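Local atomic coordinates of DNA polymerase (PDB entry 5MDN), a protein that probably catalyses the template-directed addition of nucleotides from deoxyribonucleoside triphosphates to a growing DNA strand, releasing diphosphate, as a family B polymerase. Residues P5-T9 / V270-A274; I227-N233 / A274-N280; S263-H267 / D363-A368; L354-L360 / N372-M377; R395-K401 / Y515-W520. One frame throughout, in Å; residues are numbered along the deposited sequence.

How the contacts relate
From the N terminus, contact 1 closes a loop of about 260 residues, bringing the edge strand 5-12 against the turn at 270-273. Contact 2 opens inside that loop and ends just beyond it, so the two cross and share Ala-274; it pairs neighbouring strands of the exonuclease domain. Contact 3 starts from the 263-267 turn, crosses both, and ties this domain to helix 362-365. Asp-7 of contact 1 and Asp-363 of contact 3 meet at one magnesium ion. Contact 4 crosses contact 3 and folds the end of helix 326-356 onto helix 370-384. Contact 5 follows in series, joining the loop before strand 404-406 to helix 514-519, and touches contact 4 through Glu-375 and Tyr-517.

Contact 1 of 5, residues P5-T9 / V270-A274. With MG (magnesium ion), chain C.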
# COMPACT_ATOMS: atom_id res chain seq x y z
N PRO A 5 14.63 -0.78 -16.59
CA PRO A 5 13.61 -1.83 -16.70
C PRO A 5 12.25 -1.35 -16.21
O PRO A 5 12.14 -0.72 -15.16
CB PRO A 5 14.16 -2.95 -15.80
CG PRO A 5 15.60 -2.61 -15.57
CD PRO A 5 15.63 -1.11 -15.57
N LEU A 6 11.21 -1.65 -16.99
CA LEU A 6 9.82 -1.43 -16.60
C LEU A 6 9.18 -2.68 -16.00
O LEU A 6 8.62 -2.64 -14.90
CB LEU A 6 8.99 -0.96 -17.80
CG LEU A 6 8.82 0.54 -18.03
CD1 LEU A 6 8.19 0.78 -19.39
CD2 LEU A 6 7.96 1.15 -16.94
N ASP A 7 9.25 -3.80 -16.72
CA ASP A 7 8.56 -5.03 -16.34
C ASP A 7 9.45 -6.22 -16.63
O ASP A 7 10.30 -6.17 -17.52
CB ASP A 7 7.22 -5.16 -17.09
CG ASP A 7 6.34 -6.24 -16.51
OD1 ASP A 7 6.57 -6.64 -15.35
OD2 ASP A 7 5.41 -6.70 -17.21
N ALA A 8 9.25 -7.30 -15.87
CA ALA A 8 10.00 -8.53 -16.05
C ALA A 8 9.05 -9.72 -16.01
O ALA A 8 8.13 -9.77 -15.19
CB ALA A 8 11.07 -8.68 -14.97
N THR A 9 9.29 -10.69 -16.89
CA THR A 9 8.49 -11.90 -17.00
C THR A 9 9.43 -13.08 -17.26
O THR A 9 10.65 -12.92 -17.34
CB THR A 9 7.44 -11.81 -18.11
OG1 THR A 9 8.09 -11.71 -19.38
CG2 THR A 9 6.52 -10.61 -17.91
N VAL A 270 0.29 -6.72 -16.64
CA VAL A 270 0.13 -6.41 -18.05
C VAL A 270 1.54 -6.44 -18.63
O VAL A 270 2.31 -5.48 -18.46
CB VAL A 270 -0.55 -5.06 -18.28
CG1 VAL A 270 -0.81 -4.84 -19.75
CG2 VAL A 270 -1.85 -4.99 -17.49
N VAL A 271 1.88 -7.54 -19.31
CA VAL A 271 3.27 -7.81 -19.69
C VAL A 271 3.82 -6.66 -20.53
O VAL A 271 3.17 -6.17 -21.45
CB VAL A 271 3.35 -9.15 -20.44
CG1 VAL A 271 4.73 -9.32 -21.07
CG2 VAL A 271 3.05 -10.30 -19.50
N GLY A 272 5.04 -6.24 -20.20
CA GLY A 272 5.71 -5.18 -20.91
C GLY A 272 5.30 -3.77 -20.53
O GLY A 272 5.64 -2.83 -21.24
N ARG A 273 4.59 -3.61 -19.41
CA ARG A 273 4.22 -2.29 -18.93
C ARG A 273 3.86 -2.39 -17.45
O ARG A 273 3.61 -3.48 -16.93
CB ARG A 273 3.07 -1.68 -19.74
CG ARG A 273 2.07 -2.69 -20.28
CD ARG A 273 0.96 -1.99 -21.07
NE ARG A 273 1.49 -1.24 -22.21
CZ ARG A 273 1.17 -1.49 -23.47
NH1 ARG A 273 0.33 -2.47 -23.77
NH2 ARG A 273 1.70 -0.76 -24.45
N ALA A 274 3.83 -1.24 -16.79
CA ALA A 274 3.60 -1.16 -15.35
C ALA A 274 2.13 -0.83 -15.09
O ALA A 274 1.68 0.29 -15.36
CB ALA A 274 4.52 -0.11 -14.72
MG MG C . 4.69 -7.72 -14.07
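Asp-7 reaches from the edge strand 5-12 into the turn 270-273 and makes the tight, buried centre of this contact. With CG anti to the backbone N (chi1 -167°), its carboxylate leaves the strand and divides its two oxygens between protein and metal. OD2 accepts from Gly-272 N at 3.0 Å through its anti lone pair, the one facing away from OD1; the bond is bent, 139° at the hydrogen. OD1 binds the magnesium ion at 2.5 Å and also receives a weak bond from Ala-8 N, so the group is held from both ends and its rotation is restricted. The receiving turn is type II, closed by Arg-273 N to Val-270 O, with Gly-272 at positive phi offering its N-H to the strand. On the looser side, Leu-6 CD2 only approaches Ala-274 CB, at 4.3 Å. Toward the partly exposed margin the contact thins to a methyl touch, Thr-9 CG2 crossing Val-271 at about a right angle, 3.8 Å from its CG2. The guanidinium of Arg-273 is engaged outside the contact, by a salt bridge to Asp-223. Leu-6 and Asp-7 form a classic beta bulge opposite Phe-22. With Asp-363 as the second protein ligand, the whole is a two-aspartate magnesium site at the seam between the N-terminal sheet and the exonuclease domain.

Contact 2 of 5, residues I227-N233 / A274-N280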
# COMPACT_ATOMS: atom_id res chain seq x y z
N ILE A 227 0.11 2.07 -16.82
CA ILE A 227 -1.34 2.15 -16.78
C ILE A 227 -1.75 2.37 -15.33
O ILE A 227 -1.50 1.52 -14.47
CB ILE A 227 -2.01 0.90 -17.36
CG1 ILE A 227 -1.78 0.82 -18.87
CG2 ILE A 227 -3.49 0.88 -17.04
CD1 ILE A 227 -2.30 -0.45 -19.51
N VAL A 228 -2.39 3.51 -15.06
CA VAL A 228 -2.79 3.89 -13.71
C VAL A 228 -4.30 3.85 -13.61
O VAL A 228 -5.01 4.25 -14.54
CB VAL A 228 -2.25 5.28 -13.32
CG1 VAL A 228 -0.92 5.15 -12.59
CG2 VAL A 228 -2.10 6.15 -14.55
N GLY A 229 -4.79 3.37 -12.47
CA GLY A 229 -6.21 3.41 -12.15
C GLY A 229 -6.37 3.53 -10.65
O GLY A 229 -5.40 3.47 -9.89
N TYR A 230 -7.61 3.71 -10.23
CA TYR A 230 -7.95 3.76 -8.81
C TYR A 230 -8.78 2.53 -8.48
O TYR A 230 -9.89 2.36 -9.00
CB TYR A 230 -8.70 5.04 -8.45
CG TYR A 230 -8.64 5.36 -6.98
CD1 TYR A 230 -9.58 4.84 -6.09
CD2 TYR A 230 -7.64 6.17 -6.47
CE1 TYR A 230 -9.52 5.13 -4.74
CE2 TYR A 230 -7.57 6.47 -5.12
CZ TYR A 230 -8.52 5.94 -4.26
OH TYR A 230 -8.46 6.23 -2.92
N ASN A 231 -8.23 1.66 -7.63
CA ASN A 231 -8.80 0.34 -7.35
C ASN A 231 -8.92 -0.49 -8.62
O ASN A 231 -9.86 -1.29 -8.78
CB ASN A 231 -10.16 0.45 -6.64
CG ASN A 231 -10.50 -0.80 -5.85
OD1 ASN A 231 -9.64 -1.42 -5.23
ND2 ASN A 231 -11.78 -1.17 -5.86
N SER A 232 -7.98 -0.31 -9.55
CA SER A 232 -8.00 -1.07 -10.80
C SER A 232 -7.74 -2.55 -10.55
O SER A 232 -8.33 -3.41 -11.22
CB SER A 232 -6.98 -0.49 -11.77
OG SER A 232 -5.67 -0.52 -11.23
N ASN A 233 -6.85 -2.87 -9.61
CA ASN A 233 -6.62 -4.27 -9.26
C ASN A 233 -7.81 -4.85 -8.51
O ASN A 233 -8.09 -6.05 -8.63
CB ASN A 233 -5.34 -4.41 -8.43
CG ASN A 233 -4.08 -4.17 -9.24
OD1 ASN A 233 -4.08 -4.31 -10.47
ND2 ASN A 233 -3.00 -3.80 -8.56
N ALA A 274 3.83 -1.24 -16.79
CA ALA A 274 3.60 -1.16 -15.35
C ALA A 274 2.13 -0.83 -15.09
O ALA A 274 1.68 0.29 -15.36
CB ALA A 274 4.52 -0.11 -14.72
N ASN A 275 1.39 -1.81 -14.57
CA ASN A 275 0.02 -1.58 -14.10
C ASN A 275 0.08 -1.15 -12.64
O ASN A 275 0.35 -1.96 -11.75
CB ASN A 275 -0.82 -2.84 -14.28
CG ASN A 275 -2.23 -2.67 -13.74
OD1 ASN A 275 -2.88 -1.65 -13.98
ND2 ASN A 275 -2.70 -3.67 -13.01
N VAL A 276 -0.18 0.13 -12.39
CA VAL A 276 -0.15 0.70 -11.05
C VAL A 276 -1.58 0.98 -10.60
O VAL A 276 -2.37 1.59 -11.34
CB VAL A 276 0.70 1.98 -11.00
CG1 VAL A 276 0.78 2.51 -9.58
CG2 VAL A 276 2.10 1.71 -11.54
N ASP A 277 -1.91 0.54 -9.39
CA ASP A 277 -3.20 0.83 -8.76
C ASP A 277 -2.94 1.80 -7.62
O ASP A 277 -2.31 1.44 -6.62
CB ASP A 277 -3.86 -0.46 -8.27
CG ASP A 277 -5.24 -0.21 -7.67
OD1 ASP A 277 -5.70 0.95 -7.67
OD2 ASP A 277 -5.86 -1.19 -7.20
N LEU A 278 -3.42 3.04 -7.77
CA LEU A 278 -3.14 4.07 -6.78
C LEU A 278 -3.81 3.78 -5.44
O LEU A 278 -3.34 4.28 -4.42
CB LEU A 278 -3.58 5.44 -7.30
CG LEU A 278 -2.92 5.89 -8.60
CD1 LEU A 278 -3.42 7.26 -9.02
CD2 LEU A 278 -1.40 5.88 -8.46
N TYR A 279 -4.88 3.00 -5.42
CA TYR A 279 -5.49 2.63 -4.15
C TYR A 279 -4.57 1.75 -3.31
O TYR A 279 -4.72 1.71 -2.08
CB TYR A 279 -6.83 1.93 -4.38
CG TYR A 279 -7.60 1.64 -3.11
CD1 TYR A 279 -7.79 2.63 -2.15
CD2 TYR A 279 -8.14 0.38 -2.87
CE1 TYR A 279 -8.49 2.37 -0.99
CE2 TYR A 279 -8.84 0.11 -1.71
CZ TYR A 279 -9.02 1.11 -0.77
OH TYR A 279 -9.72 0.85 0.38
N ASN A 280 -3.62 1.05 -3.94
CA ASN A 280 -2.64 0.28 -3.18
C ASN A 280 -1.80 1.18 -2.28
O ASN A 280 -1.53 0.83 -1.12
CB ASN A 280 -1.74 -0.50 -4.14
CG ASN A 280 -2.47 -1.62 -4.85
OD1 ASN A 280 -2.12 -1.99 -5.97
ND2 ASN A 280 -3.48 -2.17 -4.19
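Asp-277 has CG anti to its backbone N (chi1 -177°), while Asn-233 has CG turned to lie beside its own N (chi1 -71°); the two side chains slide past each other in opposite directions, planes nearly perpendicular. The carboxylate thereby meets the start of helix 232-247: Asn-233 N reaches OD2 at 3.1 Å from above the carboxylate plane, and Asn-231 N makes a weak bond to OD1. OD1 also caps its own helix, accepting from Tyr-279 N at 3.2 Å. Asn-233 OD1 takes a weak bond from Asn-275 ND2, whose stronger partner is Trp-268 O. On the other face of the sheet Val-228 and Val-276 lie side by side, CG1 to CB 3.9 Å. Tyr-279 CB sits over a face of the Tyr-230 ring, whose hydroxyl bonds Lys-291 O. Three backbone bonds pair the strands; a fourth, Leu-278 N to Gly-229 O, follows. They are adjacent parallel strands of the RNase H-like exonuclease fold, 274-277 passing straight into its helix, 226-229 only after Tyr-230 and Asn-231.

Contact 3 of 5, residues S263-H267 / D363-A368; sequences SVYGH and DQVAAA
Tyr-265 and His-267 project from a type I' turn, Val-264 to His-267, that links strands 261-262 and 268-269 of the exonuclease domain, and they pack on helix 362-365 and the residues after it. The Tyr-265 ring is held flat between two methyls: Val-264 CG2 lies over the centre of one face, and Ala-368 CB covers the opposite face nearer the rim, 3.6 Å from CZ. Its CB meets Ala-367 CB, and its hydroxyl is taken up by Asn-372 and Arg-114. A chi1 of 97° turns the imidazole of His-267 back toward its own turn, where ND1 gives a hydrogen bond of 2.6 Å to Val-264 O, an oxygen lying close to the ring plane that also accepts from His-267 N. This bond fixes the rotation of the ring and presents one face to Gln-364. Gln-364, with CG beside its backbone N (chi1 -69°) and an extended chain beyond, lays CG over that face, 3.6 Å from CE1, and carries its amide on to Val-264 CG1. With an alanine at His-267, Val-264 O would lose its side-chain donor and Gln-364 CG its ring, and the glutamine would probably be freer to turn. Asp-363, a magnesium ligand, places its carboxylate within 9° of parallel to the imidazole, with OD1 a long 3.7 Å from His-267 NE2.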
# COMPACT_ATOMS: atom_id res chain seq x y z
N SER A 263 -1.85 -11.70 -10.55
CA SER A 263 -0.59 -12.23 -10.05
C SER A 263 -0.40 -11.98 -8.56
O SER A 263 -1.38 -11.91 -7.80
CB SER A 263 0.58 -11.64 -10.84
OG SER A 263 1.82 -12.14 -10.37
N VAL A 264 0.86 -11.84 -8.14
CA VAL A 264 1.18 -11.77 -6.72
C VAL A 264 0.59 -10.50 -6.09
O VAL A 264 0.38 -9.48 -6.76
CB VAL A 264 2.70 -11.84 -6.52
CG1 VAL A 264 3.37 -10.58 -7.06
CG2 VAL A 264 3.06 -12.07 -5.06
N TYR A 265 0.29 -10.59 -4.79
CA TYR A 265 -0.36 -9.55 -3.99
C TYR A 265 -1.75 -9.19 -4.52
O TYR A 265 -2.30 -8.16 -4.13
CB TYR A 265 0.49 -8.28 -3.89
CG TYR A 265 1.96 -8.51 -3.69
CD1 TYR A 265 2.44 -9.15 -2.56
CD2 TYR A 265 2.88 -8.07 -4.63
CE1 TYR A 265 3.79 -9.36 -2.37
CE2 TYR A 265 4.24 -8.27 -4.46
CZ TYR A 265 4.68 -8.91 -3.32
OH TYR A 265 6.04 -9.11 -3.15
N GLY A 266 -2.32 -10.01 -5.40
CA GLY A 266 -3.54 -9.64 -6.07
C GLY A 266 -3.38 -8.58 -7.14
O GLY A 266 -4.39 -8.11 -7.68
N HIS A 267 -2.16 -8.17 -7.45
CA HIS A 267 -1.94 -7.21 -8.52
C HIS A 267 -2.16 -7.89 -9.87
O HIS A 267 -2.07 -9.11 -10.01
CB HIS A 267 -0.54 -6.61 -8.45
CG HIS A 267 0.46 -7.28 -9.34
ND1 HIS A 267 1.21 -8.36 -8.94
CD2 HIS A 267 0.85 -7.00 -10.61
CE1 HIS A 267 2.01 -8.73 -9.92
NE2 HIS A 267 1.81 -7.92 -10.94
N ASP A 363 4.85 -2.34 -10.99
CA ASP A 363 3.51 -2.90 -10.81
C ASP A 363 3.33 -3.62 -9.48
O ASP A 363 2.19 -3.98 -9.15
CB ASP A 363 3.18 -3.83 -11.98
CG ASP A 363 4.25 -4.89 -12.21
OD1 ASP A 363 4.64 -5.59 -11.25
OD2 ASP A 363 4.70 -5.02 -13.37
N GLN A 364 4.40 -3.86 -8.73
CA GLN A 364 4.32 -4.58 -7.46
C GLN A 364 4.69 -3.75 -6.24
O GLN A 364 4.29 -4.12 -5.13
CB GLN A 364 5.21 -5.82 -7.49
CG GLN A 364 4.74 -6.93 -8.42
CD GLN A 364 5.81 -7.97 -8.67
OE1 GLN A 364 6.04 -8.37 -9.81
NE2 GLN A 364 6.46 -8.41 -7.61
N VAL A 365 5.47 -2.68 -6.40
CA VAL A 365 6.02 -1.96 -5.25
C VAL A 365 4.90 -1.45 -4.34
O VAL A 365 5.01 -1.50 -3.11
CB VAL A 365 6.96 -0.84 -5.72
CG1 VAL A 365 6.22 0.18 -6.58
CG2 VAL A 365 7.61 -0.16 -4.52
N ALA A 366 3.81 -0.95 -4.93
CA ALA A 366 2.71 -0.43 -4.13
C ALA A 366 1.77 -1.53 -3.65
O ALA A 366 1.20 -1.42 -2.56
CB ALA A 366 1.93 0.61 -4.93
N ALA A 367 1.60 -2.59 -4.45
CA ALA A 367 0.70 -3.67 -4.06
C ALA A 367 1.22 -4.44 -2.86
O ALA A 367 0.42 -4.94 -2.05
CB ALA A 367 0.48 -4.62 -5.24
N ALA A 368 2.53 -4.55 -2.72
CA ALA A 368 3.13 -5.27 -1.60
C ALA A 368 2.99 -4.46 -0.31
O ALA A 368 2.90 -3.23 -0.32
CB ALA A 368 4.60 -5.56 -1.89

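Contact 4 of 5, residues L354-L360 / N372-M377; sequences LSSVSGL and NRVEWM
Ser-358 and Met-377 bring their backbones together, CA to CA 4.1 Å, where the chain leaves helix 326-356 through positive phi at Ser-358 and Gly-359; Ser-358 O receives a CA-H...O contact from Met-377 CA at 3.3 Å. Side chains of 354-360 then spread over helix 370-384. Leu-360, with CG beside its backbone N (chi1 -72°), sends CD2 over one face of the Trp-376 indole, 3.5 Å from CD1, in a CH-pi contact with the five-membered ring; the two side chains cross at about a right angle. Leu-354 approaches Arg-373 in a similar way, its CD2 lying 3.6 Å above one face of the guanidinium and 3.8 Å from CD. Helices 326-356 and 370-384 are successive long helices joined through the short helix 362-365, and Arg-373 ties the pieces together. Its chain is extended to CD and bends at chi3 (-60°), which carries NE to Val-365 O of the short helix, while NH2 makes a salt bridge with Glu-284. A methionine in place of Arg-373 would probably leave that carboxylate without its ion-pair mate and the Val-365 carbonyl without its donor. Ser-358 OG turns back to bond Val-357 O, the acceptor also used by Gly-359 N, and rests 3.8 Å from Arg-373 CG. Beyond it Val-357 and Met-377 lie side by side, CG1 to SD 4.1 Å.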
# COMPACT_ATOMS: atom_id res chain seq x y z
N LEU A 354 10.78 4.60 -5.20
CA LEU A 354 10.58 3.50 -4.26
C LEU A 354 10.73 2.15 -4.94
O LEU A 354 10.89 1.14 -4.24
CB LEU A 354 9.20 3.62 -3.60
CG LEU A 354 8.95 2.75 -2.37
CD1 LEU A 354 9.94 3.10 -1.26
CD2 LEU A 354 7.52 2.90 -1.87
N SER A 355 10.65 2.10 -6.27
CA SER A 355 10.89 0.86 -7.00
C SER A 355 12.38 0.60 -7.20
O SER A 355 12.83 -0.55 -7.12
CB SER A 355 10.17 0.89 -8.35
OG SER A 355 10.50 -0.24 -9.13
N SER A 356 13.16 1.65 -7.47
CA SER A 356 14.60 1.48 -7.65
C SER A 356 15.28 1.22 -6.31
O SER A 356 16.24 0.44 -6.23
CB SER A 356 15.20 2.71 -8.34
OG SER A 356 15.00 3.88 -7.57
N VAL A 357 14.80 1.87 -5.24
CA VAL A 357 15.05 1.35 -3.91
C VAL A 357 14.17 0.12 -3.68
O VAL A 357 13.21 -0.12 -4.42
CB VAL A 357 14.79 2.44 -2.85
CG1 VAL A 357 15.38 2.05 -1.50
CG2 VAL A 357 15.35 3.77 -3.32
N SER A 358 14.56 -0.70 -2.70
CA SER A 358 13.83 -1.92 -2.37
C SER A 358 13.93 -2.96 -3.48
O SER A 358 14.22 -4.13 -3.21
CB SER A 358 12.36 -1.61 -2.05
OG SER A 358 11.57 -1.62 -3.22
N GLY A 359 13.68 -2.56 -4.72
CA GLY A 359 13.96 -3.38 -5.88
C GLY A 359 12.79 -4.11 -6.49
O GLY A 359 13.00 -4.96 -7.37
N LEU A 360 11.56 -3.82 -6.07
CA LEU A 360 10.41 -4.44 -6.71
C LEU A 360 10.01 -3.69 -7.97
O LEU A 360 10.20 -2.47 -8.07
CB LEU A 360 9.22 -4.50 -5.75
CG LEU A 360 9.31 -5.50 -4.59
CD1 LEU A 360 8.16 -5.29 -3.61
CD2 LEU A 360 9.33 -6.93 -5.11
N ASN A 372 6.64 -6.56 3.38
CA ASN A 372 6.99 -7.31 2.18
C ASN A 372 7.95 -6.52 1.30
O ASN A 372 8.90 -7.09 0.74
CB ASN A 372 5.71 -7.73 1.43
CG ASN A 372 5.98 -8.69 0.29
OD1 ASN A 372 5.78 -9.90 0.37
ND2 ASN A 372 6.43 -8.12 -0.82
N ARG A 373 7.76 -5.20 1.19
CA ARG A 373 8.67 -4.37 0.40
C ARG A 373 10.08 -4.35 1.01
O ARG A 373 11.07 -4.44 0.28
CB ARG A 373 8.11 -2.95 0.29
CG ARG A 373 8.67 -2.12 -0.85
CD ARG A 373 8.06 -0.72 -0.85
NE ARG A 373 6.60 -0.75 -1.01
CZ ARG A 373 5.75 -0.21 -0.14
NH1 ARG A 373 6.21 0.39 0.95
NH2 ARG A 373 4.44 -0.28 -0.35
N VAL A 374 10.17 -4.23 2.34
CA VAL A 374 11.47 -4.18 3.00
C VAL A 374 12.19 -5.52 2.88
O VAL A 374 13.42 -5.56 2.71
CB VAL A 374 11.28 -3.77 4.48
CG1 VAL A 374 12.55 -4.00 5.29
CG2 VAL A 374 10.82 -2.33 4.58
N GLU A 375 11.45 -6.62 2.95
CA GLU A 375 12.07 -7.94 2.89
C GLU A 375 12.68 -8.22 1.53
O GLU A 375 13.71 -8.90 1.44
CB GLU A 375 11.05 -9.01 3.27
CG GLU A 375 11.67 -10.31 3.72
CD GLU A 375 10.71 -11.14 4.54
OE1 GLU A 375 9.73 -11.67 3.96
OE2 GLU A 375 10.93 -11.27 5.76
N TRP A 376 12.08 -7.72 0.45
CA TRP A 376 12.68 -7.85 -0.87
C TRP A 376 13.92 -6.99 -1.02
O TRP A 376 14.78 -7.30 -1.86
CB TRP A 376 11.66 -7.51 -1.96
CG TRP A 376 10.76 -8.66 -2.29
CD1 TRP A 376 9.42 -8.74 -2.07
CD2 TRP A 376 11.14 -9.90 -2.89
NE1 TRP A 376 8.94 -9.95 -2.51
CE2 TRP A 376 9.98 -10.68 -3.02
CE3 TRP A 376 12.36 -10.42 -3.34
CZ2 TRP A 376 9.99 -11.96 -3.57
CZ3 TRP A 376 12.37 -11.69 -3.89
CH2 TRP A 376 11.20 -12.44 -4.00
N MET A 377 14.03 -5.90 -0.25
CA MET A 377 15.28 -5.14 -0.22
C MET A 377 16.37 -5.92 0.50
O MET A 377 17.50 -6.02 0.01
CB MET A 377 15.05 -3.79 0.45
CG MET A 377 16.24 -2.84 0.34
SD MET A 377 15.88 -1.19 0.97
CE MET A 377 15.59 -1.56 2.70

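Contact 5 of 5, residues R395-K401 / Y515-W520; sequences REYEPYK and YGYLGW
Two edge-to-face ring pairs carry the contact between loop 395-401 and helix 514-519 with the residue that follows it. Tyr-397 turns the edge of its ring, at CD1, onto a face of the Trp-520 indole; the planes stand at 78° and the ring centroid is 5.4 Å from that of the six-membered ring. In the second pair the roles pass to the helix: Tyr-515 directs CD2 at the face of Tyr-400, 3.9 Å from CZ, with planes at 82°. The hydroxyl of Tyr-400 bonds Asn-512 O, and Tyr-515 stacks on Tyr-425. CH and aliphatic contacts fill in around the indole. Tyr-397 CA stands over the five-membered ring, 3.8 Å from its centroid, while Arg-395 CG meets the edge at CZ2, 3.6 Å away. The anti placement of CG (chi1 172°) lays the Trp-520 indole against the loop. The backbones come closest at Tyr-400 and Gly-516, CA to CA 4.2 Å; a side chain on Gly-516 would probably run into the Tyr-400 ring. Of polar interactions there is little, with no hydrogen bond crossing between the segments; a Glu-398 to Lys-401 ion pair within the loop is of doubtful geometry. By sequence, Tyr-400 and Lys-401 open the YxG(G/A) motif, and Tyr-515 with Gly-516 ends the conserved Kx3NxxYG motif, so the contact joins two signatures of family B polymerases beside the palm sheet.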
# COMPACT_ATOMS: atom_id res chain seq x y z
N ARG A 395 2.72 -14.60 6.19
CA ARG A 395 2.49 -13.17 6.01
C ARG A 395 1.12 -12.78 6.57
O ARG A 395 0.10 -13.32 6.13
CB ARG A 395 2.61 -12.72 4.54
CG ARG A 395 4.05 -12.50 4.01
CD ARG A 395 4.09 -12.01 2.53
NE ARG A 395 5.48 -11.75 2.10
CZ ARG A 395 6.28 -12.73 1.70
NH1 ARG A 395 5.80 -13.97 1.69
NH2 ARG A 395 7.52 -12.48 1.33
N GLU A 396 1.12 -11.87 7.53
CA GLU A 396 0.02 -11.10 8.09
C GLU A 396 0.37 -9.61 8.12
O GLU A 396 -0.47 -8.76 7.77
CB GLU A 396 -0.37 -11.58 9.48
CG GLU A 396 0.70 -11.36 10.54
CD GLU A 396 0.27 -11.87 11.89
OE1 GLU A 396 -0.32 -12.97 11.94
OE2 GLU A 396 0.51 -11.17 12.89
N TYR A 397 1.62 -9.28 8.44
CA TYR A 397 2.18 -7.94 8.62
C TYR A 397 1.34 -7.06 9.54
O TYR A 397 0.11 -7.14 9.56
CB TYR A 397 2.40 -7.24 7.29
CG TYR A 397 3.20 -5.96 7.45
CD1 TYR A 397 4.46 -5.98 8.04
CD2 TYR A 397 2.71 -4.73 7.01
CE1 TYR A 397 5.20 -4.84 8.20
CE2 TYR A 397 3.45 -3.58 7.17
CZ TYR A 397 4.69 -3.65 7.76
OH TYR A 397 5.43 -2.50 7.91
N GLU A 398 2.02 -6.18 10.28
CA GLU A 398 1.36 -5.35 11.28
C GLU A 398 2.02 -3.96 11.30
O GLU A 398 3.16 -3.80 11.74
CB GLU A 398 1.38 -6.08 12.62
CG GLU A 398 2.73 -6.59 13.01
CD GLU A 398 3.39 -5.59 13.91
OE1 GLU A 398 2.63 -4.99 14.69
OE2 GLU A 398 4.62 -5.39 13.82
N PRO A 399 1.35 -2.96 10.73
CA PRO A 399 2.02 -1.67 10.48
C PRO A 399 2.43 -0.87 11.71
O PRO A 399 1.72 0.03 12.16
CB PRO A 399 0.98 -0.91 9.64
CG PRO A 399 0.12 -1.99 9.02
CD PRO A 399 0.06 -3.08 10.03
N TYR A 400 3.57 -1.27 12.29
CA TYR A 400 4.55 -0.39 12.92
C TYR A 400 4.43 -0.29 14.44
O TYR A 400 5.33 0.27 15.06
CB TYR A 400 4.46 1.03 12.33
CG TYR A 400 5.77 1.79 12.38
CD1 TYR A 400 6.84 1.38 11.60
CD2 TYR A 400 5.93 2.89 13.20
CE1 TYR A 400 8.04 2.06 11.62
CE2 TYR A 400 7.13 3.58 13.23
CZ TYR A 400 8.20 3.16 12.43
OH TYR A 400 9.41 3.82 12.44
N LYS A 401 3.38 -0.84 15.06
CA LYS A 401 3.29 -0.90 16.54
C LYS A 401 3.60 0.40 17.30
O LYS A 401 4.71 0.58 17.81
CB LYS A 401 4.17 -2.00 17.14
CG LYS A 401 3.71 -3.41 16.85
CD LYS A 401 4.61 -4.49 17.43
CE LYS A 401 6.00 -4.45 16.82
NZ LYS A 401 6.09 -4.62 15.32
N TYR A 515 12.22 -0.73 11.46
CA TYR A 515 11.77 -1.01 12.82
C TYR A 515 10.44 -1.76 12.83
O TYR A 515 10.26 -2.71 13.60
CB TYR A 515 11.66 0.30 13.60
CG TYR A 515 10.96 0.17 14.94
CD1 TYR A 515 11.56 -0.51 15.99
CD2 TYR A 515 9.72 0.76 15.15
CE1 TYR A 515 10.92 -0.62 17.22
CE2 TYR A 515 9.08 0.66 16.37
CZ TYR A 515 9.69 -0.03 17.40
OH TYR A 515 9.04 -0.13 18.61
N GLY A 516 9.49 -1.35 11.98
CA GLY A 516 8.24 -2.08 11.88
C GLY A 516 8.44 -3.49 11.36
O GLY A 516 7.73 -4.42 11.78
N TYR A 517 9.38 -3.68 10.44
CA TYR A 517 9.61 -5.00 9.85
C TYR A 517 10.18 -5.97 10.88
O TYR A 517 9.74 -7.13 10.96
CB TYR A 517 10.54 -4.88 8.65
CG TYR A 517 11.10 -6.20 8.18
CD1 TYR A 517 10.36 -7.04 7.36
CD2 TYR A 517 12.37 -6.61 8.56
CE1 TYR A 517 10.87 -8.26 6.93
CE2 TYR A 517 12.89 -7.82 8.14
CZ TYR A 517 12.14 -8.64 7.33
OH TYR A 517 12.65 -9.85 6.91
N LEU A 518 11.17 -5.53 11.66
CA LEU A 518 11.86 -6.43 12.57
C LEU A 518 11.00 -6.87 13.75
O LEU A 518 11.40 -7.78 14.47
CB LEU A 518 13.14 -5.77 13.08
CG LEU A 518 14.16 -5.42 12.00
CD1 LEU A 518 15.23 -4.48 12.54
CD2 LEU A 518 14.79 -6.68 11.43
N GLY A 519 9.84 -6.25 13.95
CA GLY A 519 8.91 -6.70 14.97
C GLY A 519 7.89 -7.68 14.42
O GLY A 519 7.29 -8.46 15.16
N TRP A 520 7.68 -7.63 13.10
CA TRP A 520 6.78 -8.53 12.40
C TRP A 520 7.24 -9.97 12.59
O TRP A 520 8.26 -10.38 12.02
CB TRP A 520 6.73 -8.15 10.92
CG TRP A 520 5.98 -9.10 10.03
CD1 TRP A 520 4.96 -9.93 10.37
CD2 TRP A 520 6.20 -9.28 8.62
NE1 TRP A 520 4.53 -10.64 9.27
CE2 TRP A 520 5.28 -10.26 8.18
CE3 TRP A 520 7.08 -8.73 7.69
CZ2 TRP A 520 5.22 -10.68 6.86
CZ3 TRP A 520 7.02 -9.15 6.38
CH2 TRP A 520 6.10 -10.12 5.97